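Local coordinates for protein MPT synthase subunit 2 (Burkholderia ambifaria, PDB 7L32) that probably acts as the catalytic large subunit of molybdopterin synthase, inserting sulfur into precursor Z to make molybdopterin during molybdenum cofactor biosynthesis, at residues 26-29 / 30-34. Numbering follows the deposited sequence. Where two conformers were deposited one is given.
Sequences AALR and ARNPK
Ala-30 N bonds to Ala-26 O at 2.9 Å and Arg-31 N to Ala-27 O at 3.1 Å, the last two i to i+4 bonds of the helix, before the chain tightens and Asn-32 N takes Arg-29 O, three residues back. Arg-31 N also makes a weak bond to Leu-28 O, an acceptor used far better by the Asn-32 side chain: ND2 reaches Leu-28 O at 2.9 Å, nearly straight (168°) and in the plane of the amide. Thus a side-chain N-H serves the carbonyl of Leu-28 at the end of the helix, because the backbone N of the same asparagine is taken by Arg-29 O. ND2 gives a second hydrogen bond to Asp-85 OD2, and the pair of bonds from this one nitrogen limits the rotation of the amide.

Arg-31 turns back along the helix. Its chain is bent at chi3 (-59°), which folds the guanidinium over the preceding turn, with Leu-28 CA 3.7 Å above one face, toward the rim. NH1 lies 3.5 Å from Ala-27 CB, and NH2 packs against Leu-28 CD1. The same CD1 methyl touches Asn-32 ND2 at 3.7 Å; with CG anti to the backbone N (chi1 -177°), the branched end of Leu-28 is carried to the side where both polar groups lie.

All three side chains touch the mixed sheet: Leu-28 packs on Ala-105 and Val-107 of strand 100-108, Asn-32 also on Val-107, and Arg-31 on Ala-87 of strand 85-91. Here helix 21-30 ends and the loop leads to strand 37-44, while Lys-34 reaches the second subunit, its NZ bonding to Asp-47 O of that chain.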
loop_
_atom_site.group_PDB
_atom_site.type_symbol
_atom_site.label_atom_id
_atom_site.label_comp_id
_atom_site.label_asym_id
_atom_site.label_seq_id
_atom_site.Cartn_x
_atom_site.Cartn_y
_atom_site.Cartn_z
ATOM N N ALA A 26 7.469 5.273 9.296
ATOM C CA ALA A 26 8.852 5.505 9.716
ATOM C C ALA A 26 9.265 4.566 10.845
ATOM O O ALA A 26 10.391 4.052 10.854
ATOM C CB ALA A 26 9.047 6.957 10.153
ATOM N N ALA A 27 8.372 4.328 11.807
ATOM C CA ALA A 27 8.709 3.415 12.893
ATOM C C ALA A 27 8.889 1.986 12.382
ATOM O O ALA A 27 9.810 1.285 12.819
ATOM C CB ALA A 27 7.642 3.481 13.985
ATOM N N LEU A 28 8.033 1.538 11.450
ATOM C CA LEU A 28 8.198 0.199 10.880
ATOM C C LEU A 28 9.543 0.068 10.164
ATOM O O LEU A 28 10.244 -0.941 10.320
ATOM C CB LEU A 28 7.041 -0.125 9.922
ATOM C CG LEU A 28 7.051 -1.535 9.318
ATOM C CD1 LEU A 28 6.966 -2.581 10.439
ATOM C CD2 LEU A 28 5.925 -1.768 8.272
ATOM N N ARG A 29 9.930 1.081 9.381
ATOM C CA ARG A 29 11.230 1.047 8.716
ATOM C C ARG A 29 12.366 1.026 9.728
ATOM O O ARG A 29 13.382 0.346 9.528
ATOM C CB ARG A 29 11.385 2.257 7.788
ATOM C CG ARG A 29 10.406 2.320 6.640
ATOM C CD ARG A 29 10.874 3.375 5.627
ATOM N NE ARG A 29 10.102 3.368 4.391
ATOM C CZ ARG A 29 10.290 2.516 3.391
ATOM N NH1 ARG A 29 11.179 1.543 3.472
ATOM N NH2 ARG A 29 9.576 2.654 2.274
ATOM N N ALA A 30 12.222 1.777 10.823
ATOM C CA ALA A 30 13.266 1.799 11.839
ATOM C C ALA A 30 13.433 0.443 12.523
ATOM O O ALA A 30 14.506 0.165 13.064
ATOM C CB ALA A 30 12.979 2.883 12.883
ATOM N N ARG A 31 12.397 -0.393 12.537
ATOM C CA ARG A 31 12.505 -1.740 13.091
ATOM C C ARG A 31 13.008 -2.758 12.075
ATOM O O ARG A 31 13.159 -3.935 12.427
ATOM C CB ARG A 31 11.158 -2.208 13.685
ATOM C CG ARG A 31 10.708 -1.355 14.878
ATOM C CD ARG A 31 9.455 -1.944 15.569
ATOM N NE ARG A 31 8.295 -2.086 14.693
ATOM C CZ ARG A 31 7.438 -1.102 14.446
ATOM N NH1 ARG A 31 7.639 0.125 14.913
ATOM N NH2 ARG A 31 6.341 -1.360 13.742
ATOM N N ASN A 32 13.250 -2.339 10.828
ATOM C CA ASN A 32 13.632 -3.240 9.737
ATOM C C ASN A 32 14.708 -2.573 8.885
ATOM O O ASN A 32 14.469 -2.170 7.735
ATOM C CB ASN A 32 12.403 -3.643 8.920
ATOM C CG ASN A 32 11.433 -4.461 9.744
ATOM O OD1 ASN A 32 11.615 -5.676 9.882
ATOM N ND2 ASN A 32 10.445 -3.800 10.364
ATOM N N PRO A 33 15.925 -2.450 9.423
ATOM C CA PRO A 33 16.945 -1.602 8.777
ATOM C C PRO A 33 17.462 -2.108 7.428
ATOM O O PRO A 33 18.094 -1.320 6.705
ATOM C CB PRO A 33 18.071 -1.552 9.822
ATOM C CG PRO A 33 17.898 -2.837 10.636
ATOM C CD PRO A 33 16.394 -3.017 10.709
ATOM N N LYS A 34 17.259 -3.380 7.070
ATOM C CA LYS A 34 17.910 -3.942 5.890
ATOM C C LYS A 34 16.949 -4.242 4.749
ATOM O O LYS A 34 17.380 -4.768 3.720
ATOM C CB LYS A 34 18.689 -5.217 6.258
ATOM C CG LYS A 34 19.726 -5.011 7.362
ATOM C CD LYS A 34 20.796 -3.988 6.970
ATOM C CE LYS A 34 21.828 -4.602 6.044
ATOM N NZ LYS A 34 22.961 -3.674 5.863
#